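Local atomic coordinates of dipeptide Epimerase (Enterococcus faecalis V583, PDB entry 3JVA), a protein that belongs to the enolase-like enzymes, joining an N-terminal capping domain to a TIM-type barrel that holds a magnesium ion. Residues 216-221 against 227-232; 251-256 against 279-284; 53-58 against 265-270; 63-68 against 93-98; 303-308 against 342-347. All coordinates share one frame; numbering follows the deposited sequence.

Four of the five contacts involve the barrel domain, and interaction 3 joins it to the N-terminal capping domain. Magnesium is held by Asp189, Glu215 and Asp240; the side chains of Lys267 (interaction 3) and Pro217 (interaction 1) lie about 7 Å and 9 Å from it. Interactions 3 and 4 adjoin, their centres 10 Å apart, and Glu57 OE1 reaches Ala97 N at 2.9 Å, probably a hydrogen bond. Interactions 1 and 2 involve neighbouring outer helices and touch through Lys227. Interaction 5 lies across the chain's centre from interaction 1, about 32 Å between centres; Leu265, in the 265-270 segment of interaction 3, packs on Ala303, Ala304 and Leu307 of its helix.

Interaction 1: 216-221 against 227-232; sequences QPVKRR and KYVTSQ
The backbones of loop 216-221 and helix 227-232 come nearest at Pro217 and Val229, whose CA atoms stand 7.9 Å apart, a gap bridged by side chains alone. Val229 uses both of its branches. Its CG1, anti to the backbone N (chi1 179°), meets the ring atom CG of Pro217 at 4.0 Å, while its CG2 lies 4.1 Å from CG1 of Val218. Each pair runs alongside in opposite directions, and the forked valine thereby spans two consecutive loop residues. The arrangement belongs to one strand-to-helix step of the beta/alpha barrel: the chain leaves strand 213-215, whose last residue, Glu215, binds magnesium, and turns into helix 223-232 on the outside of the barrel. Ile237 of the adjacent parallel strand touches both Pro217 and Val229, and Leu226 of the helix touches Pro217 and Val218. Proline, with no N-H to satisfy, suits this buried turn, and the short, branched valines fill the apolar layer without bringing polar atoms into it. Within the loop, Gln216 NE2 donates to Val218 O over 2.8 Å, nearly straight at 171°. The acceptor lies in the plane of the Gln216 amide, although the donor is tilted 31° from the carbonyl plane of Val218. At the other end of the amide, OE1 is hydrogen-bonded to the backbone N of the magnesium ligand Asp240, so partners at both ends fix its rotation.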
# COMPACT_ATOMS: atom_id res chain seq x y z
N GLN B 216 -20.83 -1.62 -18.43
CA GLN B 216 -21.25 -1.16 -17.11
C GLN B 216 -22.16 -2.10 -16.31
O GLN B 216 -23.34 -1.83 -16.13
CB GLN B 216 -21.94 0.20 -17.26
CG GLN B 216 -22.08 1.01 -15.99
CD GLN B 216 -20.74 1.52 -15.49
OE1 GLN B 216 -19.94 2.04 -16.27
NE2 GLN B 216 -20.50 1.38 -14.19
N PRO B 217 -21.61 -3.21 -15.80
CA PRO B 217 -22.43 -4.15 -15.04
C PRO B 217 -22.88 -3.68 -13.65
O PRO B 217 -23.86 -4.20 -13.11
CB PRO B 217 -21.57 -5.40 -14.99
CG PRO B 217 -20.18 -4.85 -14.95
CD PRO B 217 -20.24 -3.74 -15.98
N VAL B 218 -22.18 -2.70 -13.08
CA VAL B 218 -22.54 -2.18 -11.76
C VAL B 218 -22.74 -0.66 -11.78
O VAL B 218 -22.43 0.00 -12.77
CB VAL B 218 -21.45 -2.52 -10.71
CG1 VAL B 218 -21.27 -4.03 -10.64
CG2 VAL B 218 -20.13 -1.84 -11.07
N LYS B 219 -23.26 -0.12 -10.68
CA LYS B 219 -23.50 1.31 -10.56
C LYS B 219 -22.23 2.10 -10.85
O LYS B 219 -21.14 1.71 -10.43
CB LYS B 219 -24.04 1.66 -9.17
CG LYS B 219 -25.50 1.28 -9.00
CD LYS B 219 -26.04 1.72 -7.65
CE LYS B 219 -27.53 1.43 -7.54
NZ LYS B 219 -28.08 1.84 -6.22
N ARG B 220 -22.40 3.22 -11.53
CA ARG B 220 -21.27 4.05 -11.95
C ARG B 220 -20.25 4.47 -10.89
O ARG B 220 -19.06 4.56 -11.20
CB ARG B 220 -21.78 5.29 -12.69
CG ARG B 220 -22.68 6.23 -11.89
CD ARG B 220 -23.37 7.20 -12.84
NE ARG B 220 -24.16 8.23 -12.17
CZ ARG B 220 -23.64 9.34 -11.64
NH1 ARG B 220 -22.34 9.57 -11.70
NH2 ARG B 220 -24.44 10.23 -11.06
N ARG B 221 -20.70 4.70 -9.66
CA ARG B 221 -19.79 5.13 -8.59
C ARG B 221 -19.08 3.99 -7.86
O ARG B 221 -18.19 4.23 -7.05
CB ARG B 221 -20.54 5.99 -7.57
CG ARG B 221 -21.02 7.33 -8.09
CD ARG B 221 -19.86 8.24 -8.48
NE ARG B 221 -19.09 8.72 -7.32
CZ ARG B 221 -19.52 9.63 -6.45
NH1 ARG B 221 -20.72 10.18 -6.59
NH2 ARG B 221 -18.73 10.01 -5.45
N LYS B 227 -14.22 -3.06 -10.70
CA LYS B 227 -12.89 -3.66 -10.77
C LYS B 227 -12.99 -5.15 -10.43
O LYS B 227 -12.34 -5.99 -11.05
CB LYS B 227 -11.96 -2.95 -9.79
CG LYS B 227 -10.62 -3.62 -9.52
CD LYS B 227 -9.69 -3.56 -10.70
CE LYS B 227 -8.23 -3.66 -10.25
NZ LYS B 227 -7.98 -4.87 -9.43
N TYR B 228 -13.81 -5.47 -9.43
CA TYR B 228 -14.00 -6.85 -8.99
C TYR B 228 -14.55 -7.69 -10.14
O TYR B 228 -14.05 -8.76 -10.44
CB TYR B 228 -14.98 -6.90 -7.81
CG TYR B 228 -15.33 -8.30 -7.37
CD1 TYR B 228 -14.43 -9.08 -6.64
CD2 TYR B 228 -16.57 -8.86 -7.68
CE1 TYR B 228 -14.75 -10.38 -6.24
CE2 TYR B 228 -16.90 -10.16 -7.28
CZ TYR B 228 -15.98 -10.91 -6.56
OH TYR B 228 -16.30 -12.19 -6.16
N VAL B 229 -15.60 -7.19 -10.79
CA VAL B 229 -16.20 -7.91 -11.91
C VAL B 229 -15.16 -8.17 -13.00
O VAL B 229 -14.98 -9.30 -13.45
CB VAL B 229 -17.37 -7.13 -12.51
CG1 VAL B 229 -17.96 -7.89 -13.69
CG2 VAL B 229 -18.43 -6.89 -11.46
N THR B 230 -14.49 -7.11 -13.43
CA THR B 230 -13.48 -7.23 -14.47
C THR B 230 -12.46 -8.32 -14.15
O THR B 230 -12.09 -9.11 -15.02
CB THR B 230 -12.75 -5.90 -14.66
OG1 THR B 230 -13.70 -4.90 -15.05
CG2 THR B 230 -11.66 -6.02 -15.72
N SER B 231 -12.02 -8.36 -12.90
CA SER B 231 -11.01 -9.32 -12.47
C SER B 231 -11.54 -10.73 -12.24
O SER B 231 -10.76 -11.67 -12.12
CB SER B 231 -10.35 -8.83 -11.18
OG SER B 231 -11.25 -8.91 -10.08
N GLN B 232 -12.86 -10.90 -12.20
CA GLN B 232 -13.42 -12.23 -11.95
C GLN B 232 -13.98 -12.96 -13.17
O GLN B 232 -14.18 -14.18 -13.11
CB GLN B 232 -14.51 -12.14 -10.88
CG GLN B 232 -14.01 -11.72 -9.51
CD GLN B 232 -12.96 -12.66 -8.96
OE1 GLN B 232 -13.11 -13.89 -9.03
NE2 GLN B 232 -11.88 -12.10 -8.41

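Interaction 2: 251-256 against 279-284; sequences ELVKKG and QICETA
Val253 is the bump of this contact, and Ile280, Cys281 and Ala284 form the hollow that receives it. Helices 246-255 and 271-284 are neighbours in the outer layer of the beta/alpha barrel; strand 260-263 and the short helix 265-268 come between them in sequence. Their short segments run almost parallel, 10° between directions, with axes 9.9 Å apart at closest approach. The floor of the hollow is Ala284: its CB comes within 3.6 Å of Val253 CB, and the two CA atoms are only 6.3 Å apart. A methyl group suits this point because the backbones approach here and the valine is already broad at its beta carbon. The two valine branches then divide. CG2, which sits between the backbone N and the carbonyl carbon (chi1 -57° places CG1 beside the N), turns to Ile280 CG2 at 3.9 Å, where the two side chains cross at about a right angle. CG1 keeps to Ala284, 3.8 Å from its CB, and grazes Cys281, 4.4 Å from SG. Ile261 of the intervening strand touches Cys281 from the barrel side, while Leu250 of a neighbouring subunit packs on Ala284. Just after Val253 its helix closes in a Schellman motif, in which Gly256 has the positive phi and Thr257 N bonds to Leu252 O. On the partner helix, Gln279 O accepts from Thr283 N and, at 2.7 Å, from Thr283 OG1, from opposite faces of its plane.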
# COMPACT_ATOMS: atom_id res chain seq x y z
N GLU B 251 -8.75 8.03 -13.45
CA GLU B 251 -8.98 7.23 -12.26
C GLU B 251 -9.21 5.77 -12.63
O GLU B 251 -8.68 4.87 -11.98
CB GLU B 251 -10.20 7.77 -11.50
CG GLU B 251 -10.50 7.07 -10.18
CD GLU B 251 -9.32 7.09 -9.22
OE1 GLU B 251 -8.63 8.13 -9.15
OE2 GLU B 251 -9.10 6.08 -8.52
N LEU B 252 -9.99 5.54 -13.69
CA LEU B 252 -10.29 4.19 -14.15
C LEU B 252 -9.05 3.41 -14.59
O LEU B 252 -8.89 2.25 -14.23
CB LEU B 252 -11.31 4.22 -15.30
CG LEU B 252 -12.76 4.54 -14.90
CD1 LEU B 252 -13.60 4.78 -16.14
CD2 LEU B 252 -13.32 3.38 -14.09
N VAL B 253 -8.17 4.04 -15.36
CA VAL B 253 -6.97 3.34 -15.81
C VAL B 253 -5.97 3.21 -14.67
O VAL B 253 -5.21 2.24 -14.62
CB VAL B 253 -6.28 4.04 -17.01
CG1 VAL B 253 -7.26 4.17 -18.16
CG2 VAL B 253 -5.74 5.40 -16.59
N LYS B 254 -5.98 4.17 -13.74
CA LYS B 254 -5.08 4.14 -12.59
C LYS B 254 -5.34 2.88 -11.77
O LYS B 254 -4.41 2.15 -11.42
CB LYS B 254 -5.31 5.35 -11.68
CG LYS B 254 -4.67 6.65 -12.14
CD LYS B 254 -4.87 7.74 -11.08
CE LYS B 254 -4.16 9.03 -11.45
NZ LYS B 254 -4.29 10.07 -10.39
N LYS B 255 -6.61 2.64 -11.46
CA LYS B 255 -7.00 1.49 -10.67
C LYS B 255 -7.14 0.21 -11.50
O LYS B 255 -7.31 -0.87 -10.94
CB LYS B 255 -8.33 1.76 -9.95
CG LYS B 255 -8.32 2.99 -9.05
CD LYS B 255 -9.63 3.13 -8.28
CE LYS B 255 -9.75 2.14 -7.12
NZ LYS B 255 -9.82 0.70 -7.54
N GLY B 256 -7.06 0.33 -12.82
CA GLY B 256 -7.21 -0.83 -13.67
C GLY B 256 -8.60 -1.41 -13.49
O GLY B 256 -8.79 -2.62 -13.45
N GLN B 279 -6.58 9.39 -25.43
CA GLN B 279 -5.12 9.40 -25.27
C GLN B 279 -4.72 8.81 -23.92
O GLN B 279 -3.71 8.13 -23.80
CB GLN B 279 -4.56 10.82 -25.38
CG GLN B 279 -4.81 11.48 -26.72
CD GLN B 279 -4.39 12.94 -26.72
OE1 GLN B 279 -4.49 13.63 -25.70
NE2 GLN B 279 -3.93 13.42 -27.86
N ILE B 280 -5.51 9.10 -22.88
CA ILE B 280 -5.23 8.56 -21.56
C ILE B 280 -5.38 7.05 -21.60
O ILE B 280 -4.52 6.31 -21.09
CB ILE B 280 -6.21 9.14 -20.51
CG1 ILE B 280 -5.88 10.61 -20.24
CG2 ILE B 280 -6.13 8.31 -19.21
CD1 ILE B 280 -6.96 11.37 -19.49
N CYS B 281 -6.46 6.58 -22.21
CA CYS B 281 -6.72 5.14 -22.30
C CYS B 281 -5.67 4.44 -23.16
O CYS B 281 -5.13 3.40 -22.77
CB CYS B 281 -8.11 4.89 -22.90
SG CYS B 281 -9.49 5.35 -21.82
N GLU B 282 -5.39 5.01 -24.32
CA GLU B 282 -4.40 4.44 -25.23
C GLU B 282 -3.06 4.28 -24.52
O GLU B 282 -2.40 3.26 -24.65
CB GLU B 282 -4.26 5.34 -26.46
CG GLU B 282 -3.28 4.85 -27.51
CD GLU B 282 -3.35 5.69 -28.78
OE1 GLU B 282 -3.36 6.93 -28.67
OE2 GLU B 282 -3.40 5.10 -29.88
N THR B 283 -2.66 5.30 -23.77
CA THR B 283 -1.40 5.27 -23.04
C THR B 283 -1.40 4.16 -22.00
O THR B 283 -0.37 3.52 -21.76
CB THR B 283 -1.16 6.63 -22.38
OG1 THR B 283 -1.08 7.63 -23.40
CG2 THR B 283 0.14 6.63 -21.59
N ALA B 284 -2.56 3.90 -21.41
CA ALA B 284 -2.71 2.85 -20.41
C ALA B 284 -2.92 1.47 -21.04
O ALA B 284 -3.00 0.47 -20.33
CB ALA B 284 -3.89 3.19 -19.50

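Interaction 3: 53-58 against 265-270; sequences FITGET and LMKCGG
Thr55, on a loop of the capping domain, meets Met266 and Lys267 of the short helix 265-268 at an interface between the two domains of the enolase-type fold. The backbones are nearest at Thr55 and Lys267, with 6.7 Å between CA atoms. Contact is made by the threonine methyl: CG2 lies 3.9 Å from the carbonyl O of Met266 and 4.1 Å from Lys267 CG, and the threonine and lysine side chains cross at about a right angle. With chi1 at 61°, OG1 lies between the backbone N and the carbonyl carbon. From there it accepts from Glu57 N at 3.2 Å, an ST turn that ties the loop to itself, and it is also hydrogen-bonded to Gly51 O. A water extends the link across the gap, 2.8 Å from Thr55 OG1 and donating to Met266 O at 2.9 Å. Threonine suits the spot because one branch offers apolar contact and the other gathers polar partners. In this family the capping domain closes over the end of the barrel that carries the metal site, and Lys267 reaches toward that site. Its chain bends at chi3 (-57°) and leads away from Thr55, bringing NZ into a salt bridge with the magnesium ligand Asp240; NZ is also hydrogen-bonded to the carbonyl oxygens of Asn262 and Cys243. After Cys268 the chain leaves the helix at Gly269, which has a positive phi and whose N bonds to Leu265 O; that oxygen accepts from Gly270 N as well, at 3.1 Å.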
# COMPACT_ATOMS: atom_id res chain seq x y z
N PHE B 53 -31.78 10.74 -17.59
CA PHE B 53 -31.54 9.51 -16.84
C PHE B 53 -30.08 9.05 -16.82
O PHE B 53 -29.73 8.16 -16.04
CB PHE B 53 -32.43 8.40 -17.40
CG PHE B 53 -32.32 8.22 -18.89
CD1 PHE B 53 -31.31 7.44 -19.43
CD2 PHE B 53 -33.19 8.88 -19.74
CE1 PHE B 53 -31.17 7.31 -20.82
CE2 PHE B 53 -33.06 8.76 -21.13
CZ PHE B 53 -32.05 7.98 -21.66
N ILE B 54 -29.24 9.65 -17.65
CA ILE B 54 -27.82 9.29 -17.70
C ILE B 54 -26.90 10.40 -17.19
O ILE B 54 -26.05 10.16 -16.33
CB ILE B 54 -27.36 8.94 -19.14
CG1 ILE B 54 -28.04 7.65 -19.60
CG2 ILE B 54 -25.84 8.76 -19.17
CD1 ILE B 54 -27.68 7.24 -21.01
N THR B 55 -27.08 11.60 -17.72
CA THR B 55 -26.24 12.73 -17.34
C THR B 55 -26.98 13.79 -16.54
O THR B 55 -26.36 14.69 -15.98
CB THR B 55 -25.65 13.43 -18.58
OG1 THR B 55 -26.73 13.92 -19.39
CG2 THR B 55 -24.81 12.46 -19.39
N GLY B 56 -28.30 13.69 -16.50
CA GLY B 56 -29.10 14.69 -15.80
C GLY B 56 -29.38 15.88 -16.70
O GLY B 56 -30.16 16.76 -16.36
N GLU B 57 -28.75 15.89 -17.88
CA GLU B 57 -28.92 16.98 -18.83
C GLU B 57 -30.34 17.01 -19.42
O GLU B 57 -30.85 15.99 -19.88
CB GLU B 57 -27.91 16.86 -19.97
CG GLU B 57 -26.45 16.95 -19.53
CD GLU B 57 -26.02 18.38 -19.23
OE1 GLU B 57 -25.32 18.98 -20.07
OE2 GLU B 57 -26.38 18.89 -18.15
N THR B 58 -30.96 18.18 -19.40
CA THR B 58 -32.30 18.36 -19.95
C THR B 58 -32.24 19.28 -21.16
O THR B 58 -31.27 20.02 -21.34
CB THR B 58 -33.25 18.99 -18.91
OG1 THR B 58 -32.78 20.31 -18.59
CG2 THR B 58 -33.29 18.15 -17.64
N LEU B 265 -19.76 11.77 -26.65
CA LEU B 265 -19.54 13.21 -26.69
C LEU B 265 -20.47 13.98 -25.75
O LEU B 265 -20.08 15.00 -25.19
CB LEU B 265 -19.69 13.74 -28.12
CG LEU B 265 -18.71 13.18 -29.17
CD1 LEU B 265 -18.91 13.90 -30.48
CD2 LEU B 265 -17.27 13.33 -28.68
N MET B 266 -21.69 13.47 -25.58
CA MET B 266 -22.67 14.13 -24.71
C MET B 266 -22.44 13.88 -23.22
O MET B 266 -23.18 14.39 -22.38
CB MET B 266 -24.09 13.73 -25.11
CG MET B 266 -24.44 14.02 -26.57
SD MET B 266 -24.01 15.70 -27.15
CE MET B 266 -23.86 15.39 -28.94
N LYS B 267 -21.43 13.06 -22.90
CA LYS B 267 -21.06 12.77 -21.52
C LYS B 267 -19.82 13.59 -21.17
O LYS B 267 -19.68 14.08 -20.04
CB LYS B 267 -20.67 11.30 -21.32
CG LYS B 267 -21.81 10.31 -21.18
CD LYS B 267 -21.26 8.97 -20.66
CE LYS B 267 -20.16 8.41 -21.56
NZ LYS B 267 -19.62 7.11 -21.05
N CYS B 268 -18.90 13.72 -22.13
CA CYS B 268 -17.64 14.42 -21.89
C CYS B 268 -17.58 15.89 -22.31
O CYS B 268 -16.61 16.58 -22.00
CB CYS B 268 -16.48 13.67 -22.57
SG CYS B 268 -16.57 13.58 -24.38
N GLY B 269 -18.61 16.37 -23.00
CA GLY B 269 -18.60 17.76 -23.40
C GLY B 269 -17.90 18.06 -24.71
O GLY B 269 -17.37 19.16 -24.89
N GLY B 270 -17.87 17.08 -25.61
CA GLY B 270 -17.26 17.33 -26.90
C GLY B 270 -16.00 16.59 -27.31
O GLY B 270 -15.42 15.84 -26.53
O HOH W 1 -26.04 14.59 -22.00

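Interaction 4: 63-68 against 93-98; sequences LETIEL and AFAPAA
Thr65 faces Ala95 and Ala98 where helix 59-73 of the capping domain lies against the start of helix 96-114. The capping domain is of the alpha + beta kind, its helices packed with an antiparallel sheet; Thr65 and Ile66 lie on the buried side of helix 59-73, toward helix 96-114, and Ile66 also touches the sheet. Followed outward, Thr65 begins with CB, 3.7 Å from Ala98 CB. Its methyl CG2, anti to the backbone N, goes on to lie 3.6 Å from the same Ala98 CB and 4.0 Å from Ala95 CB, resting between the two alanine methyls. The other branch, OG1, lies beside the backbone N (chi1 -58°) and is hydrogen-bonded to Gly61 O one turn back, so the hydroxyl is satisfied within its own helix while the methyl serves the interface. Ala98 meets the next residue too: Ile66 CG1 lies 3.7 Å from its CB and 3.8 Å from its CA. With Ile66 CA and Ala98 CA just 5.2 Å apart, a side chain as small as alanine fits this close approach, and the longer isoleucine also reaches Ala32 and Val34 of strand 29-38. Ala95 holds the N-cap position of helix 96-114. Thr58 of a neighbouring subunit packs on Thr65. Just before the helix, the ring of Phe94 carries Pro96 CD over its centre, 3.4 Å above the plane.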
# COMPACT_ATOMS: atom_id res chain seq x y z
N LEU B 63 -30.46 24.23 -23.56
CA LEU B 63 -30.71 25.41 -24.39
C LEU B 63 -30.27 26.67 -23.66
O LEU B 63 -29.60 27.52 -24.23
CB LEU B 63 -32.20 25.50 -24.75
CG LEU B 63 -32.72 24.45 -25.74
CD1 LEU B 63 -34.23 24.53 -25.83
CD2 LEU B 63 -32.08 24.67 -27.12
N GLU B 64 -30.63 26.78 -22.38
CA GLU B 64 -30.25 27.95 -21.60
C GLU B 64 -28.73 28.11 -21.51
O GLU B 64 -28.19 29.20 -21.71
CB GLU B 64 -30.85 27.89 -20.19
CG GLU B 64 -30.31 28.96 -19.24
CD GLU B 64 -31.08 29.08 -17.93
OE1 GLU B 64 -31.60 28.07 -17.42
OE2 GLU B 64 -31.16 30.20 -17.39
N THR B 65 -28.04 27.01 -21.22
CA THR B 65 -26.59 27.06 -21.10
C THR B 65 -25.93 27.40 -22.43
O THR B 65 -25.00 28.20 -22.46
CB THR B 65 -26.04 25.72 -20.57
OG1 THR B 65 -26.63 25.43 -19.30
CG2 THR B 65 -24.52 25.79 -20.41
N ILE B 66 -26.40 26.81 -23.52
CA ILE B 66 -25.81 27.11 -24.82
C ILE B 66 -25.90 28.60 -25.12
O ILE B 66 -24.96 29.19 -25.65
CB ILE B 66 -26.49 26.31 -25.95
CG1 ILE B 66 -26.17 24.82 -25.78
CG2 ILE B 66 -26.01 26.81 -27.32
CD1 ILE B 66 -26.86 23.92 -26.79
N GLU B 67 -27.03 29.21 -24.78
CA GLU B 67 -27.21 30.65 -25.02
C GLU B 67 -26.17 31.45 -24.23
O GLU B 67 -25.63 32.44 -24.73
CB GLU B 67 -28.62 31.07 -24.59
CG GLU B 67 -29.73 30.43 -25.40
CD GLU B 67 -30.04 31.18 -26.68
OE1 GLU B 67 -29.10 31.47 -27.46
OE2 GLU B 67 -31.24 31.48 -26.91
N LEU B 68 -25.90 31.02 -23.01
CA LEU B 68 -24.91 31.70 -22.17
C LEU B 68 -23.53 31.55 -22.80
O LEU B 68 -22.79 32.53 -22.92
CB LEU B 68 -24.91 31.12 -20.75
CG LEU B 68 -26.14 31.41 -19.87
CD1 LEU B 68 -26.02 30.66 -18.55
CD2 LEU B 68 -26.24 32.92 -19.62
N ALA B 93 -20.00 24.59 -14.25
CA ALA B 93 -19.21 23.53 -13.63
C ALA B 93 -19.54 22.17 -14.24
O ALA B 93 -18.74 21.24 -14.16
CB ALA B 93 -19.47 23.51 -12.12
N PHE B 94 -20.72 22.06 -14.85
CA PHE B 94 -21.14 20.80 -15.46
C PHE B 94 -22.28 20.96 -16.46
O PHE B 94 -23.40 21.31 -16.08
CB PHE B 94 -21.58 19.81 -14.37
CG PHE B 94 -21.96 18.45 -14.91
CD1 PHE B 94 -20.99 17.60 -15.43
CD2 PHE B 94 -23.29 18.04 -14.90
CE1 PHE B 94 -21.34 16.35 -15.94
CE2 PHE B 94 -23.65 16.79 -15.40
CZ PHE B 94 -22.67 15.94 -15.92
N ALA B 95 -22.00 20.69 -17.73
CA ALA B 95 -23.00 20.78 -18.79
C ALA B 95 -22.44 20.14 -20.05
O ALA B 95 -22.27 20.80 -21.07
CB ALA B 95 -23.34 22.25 -19.05
N PRO B 96 -22.17 18.83 -20.01
CA PRO B 96 -21.63 18.12 -21.17
C PRO B 96 -22.42 18.25 -22.47
O PRO B 96 -21.84 18.32 -23.54
CB PRO B 96 -21.52 16.67 -20.67
CG PRO B 96 -22.57 16.58 -19.58
CD PRO B 96 -22.40 17.91 -18.88
N ALA B 97 -23.75 18.27 -22.38
CA ALA B 97 -24.56 18.40 -23.58
C ALA B 97 -24.33 19.77 -24.23
O ALA B 97 -24.07 19.85 -25.43
CB ALA B 97 -26.04 18.22 -23.26
N ALA B 98 -24.41 20.83 -23.43
CA ALA B 98 -24.22 22.19 -23.94
C ALA B 98 -22.80 22.42 -24.44
O ALA B 98 -22.59 23.02 -25.49
CB ALA B 98 -24.58 23.22 -22.86

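Interaction 5: 303-308 against 342-347; sequences AAAHLA and LELGEA
Leu344 lays its branched end over one face of the His306 imidazole. Its CD1 stands 3.8 Å from the ring centroid and 10° off the ring normal, a CH-pi contact almost directly above the centre. Two conformations produce it. In His306 a chi1 of -83° places CG beside the backbone N, and chi2 of -95° turns the ring broadside to the leucine. In Leu344 CG likewise lies beside the backbone N, anti to the carbonyl carbon, and the two side chains slide past each other in opposite directions. The same CD1 is also tucked against the helix backbone, 3.6 Å from His306 CA and 3.7 Å from Ala305 O, while CD2 reaches Ala305 CB at 4.0 Å. Leucine suits this place because its fork can touch ring and helix together. Ala305 is short enough for the 342-344 backbone to come close, and Leu342 CD1 meets its CB at 4.3 Å. Polar atoms of the histidine remain occupied at the rim of the ring: ND1 is hydrogen-bonded to Tyr119 N, and a water in the ring plane lies 2.8 Å from NE2. Tyr119 also packs on Leu344, from helix 118-121. Leu342 stands on strand 341-343, which pairs antiparallel with strand 128-134, and thus helix 298-310 is held against a late strand added beside the first parallel strand of the beta/alpha barrel of an enolase-type enzyme.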
# COMPACT_ATOMS: atom_id res chain seq x y z
N ALA B 303 -20.20 13.80 -35.81
CA ALA B 303 -19.02 14.26 -35.10
C ALA B 303 -18.31 13.05 -34.50
O ALA B 303 -17.10 12.89 -34.64
CB ALA B 303 -19.42 15.25 -34.00
N ALA B 304 -19.07 12.19 -33.83
CA ALA B 304 -18.50 11.00 -33.21
C ALA B 304 -17.85 10.07 -34.24
O ALA B 304 -16.80 9.49 -33.97
CB ALA B 304 -19.58 10.25 -32.43
N ALA B 305 -18.46 9.94 -35.41
CA ALA B 305 -17.92 9.07 -36.46
C ALA B 305 -16.58 9.58 -36.99
O ALA B 305 -15.67 8.80 -37.22
CB ALA B 305 -18.94 8.94 -37.60
N HIS B 306 -16.46 10.89 -37.17
CA HIS B 306 -15.20 11.47 -37.64
C HIS B 306 -14.11 11.20 -36.60
O HIS B 306 -12.99 10.85 -36.95
CB HIS B 306 -15.36 12.98 -37.88
CG HIS B 306 -15.96 13.31 -39.21
ND1 HIS B 306 -15.19 13.61 -40.31
CD2 HIS B 306 -17.25 13.34 -39.62
CE1 HIS B 306 -15.98 13.81 -41.35
NE2 HIS B 306 -17.24 13.65 -40.96
N LEU B 307 -14.45 11.37 -35.33
CA LEU B 307 -13.49 11.13 -34.26
C LEU B 307 -13.08 9.66 -34.21
O LEU B 307 -11.90 9.34 -34.11
CB LEU B 307 -14.10 11.52 -32.91
CG LEU B 307 -13.20 11.21 -31.70
CD1 LEU B 307 -11.87 11.96 -31.84
CD2 LEU B 307 -13.91 11.61 -30.43
N ALA B 308 -14.07 8.77 -34.28
CA ALA B 308 -13.81 7.33 -34.23
C ALA B 308 -12.93 6.91 -35.40
O ALA B 308 -11.95 6.19 -35.22
CB ALA B 308 -15.13 6.56 -34.27
N LEU B 342 -19.91 3.43 -42.07
CA LEU B 342 -20.14 4.85 -42.18
C LEU B 342 -18.93 5.45 -42.91
O LEU B 342 -17.85 5.58 -42.34
CB LEU B 342 -20.28 5.47 -40.78
CG LEU B 342 -21.24 4.73 -39.83
CD1 LEU B 342 -21.29 5.45 -38.48
CD2 LEU B 342 -22.63 4.65 -40.44
N GLU B 343 -19.12 5.77 -44.19
CA GLU B 343 -18.05 6.35 -44.99
C GLU B 343 -18.23 7.86 -44.90
O GLU B 343 -19.28 8.38 -45.24
CB GLU B 343 -18.17 5.87 -46.44
CG GLU B 343 -18.23 4.35 -46.55
CD GLU B 343 -18.21 3.87 -47.99
OE1 GLU B 343 -17.16 4.02 -48.65
OE2 GLU B 343 -19.24 3.34 -48.45
N LEU B 344 -17.18 8.55 -44.45
CA LEU B 344 -17.25 9.99 -44.24
C LEU B 344 -17.14 10.95 -45.42
O LEU B 344 -17.62 12.09 -45.34
CB LEU B 344 -16.25 10.36 -43.14
CG LEU B 344 -16.54 9.54 -41.87
CD1 LEU B 344 -15.52 9.84 -40.80
CD2 LEU B 344 -17.94 9.86 -41.38
N GLY B 345 -16.51 10.53 -46.51
CA GLY B 345 -16.40 11.41 -47.66
C GLY B 345 -15.39 12.54 -47.52
O GLY B 345 -14.71 12.65 -46.49
N GLU B 346 -15.30 13.37 -48.55
CA GLU B 346 -14.35 14.47 -48.56
C GLU B 346 -14.90 15.87 -48.30
O GLU B 346 -14.17 16.85 -48.41
CB GLU B 346 -13.58 14.47 -49.89
CG GLU B 346 -12.61 13.31 -50.02
CD GLU B 346 -11.52 13.36 -48.97
OE1 GLU B 346 -10.70 14.30 -49.00
OE2 GLU B 346 -11.48 12.45 -48.10
N ALA B 347 -16.18 15.97 -47.96
CA ALA B 347 -16.78 17.27 -47.68
C ALA B 347 -16.07 17.86 -46.47
O ALA B 347 -15.71 17.12 -45.55
CB ALA B 347 -18.27 17.12 -47.39
O HOH W 2 -19.19 13.64 -43.00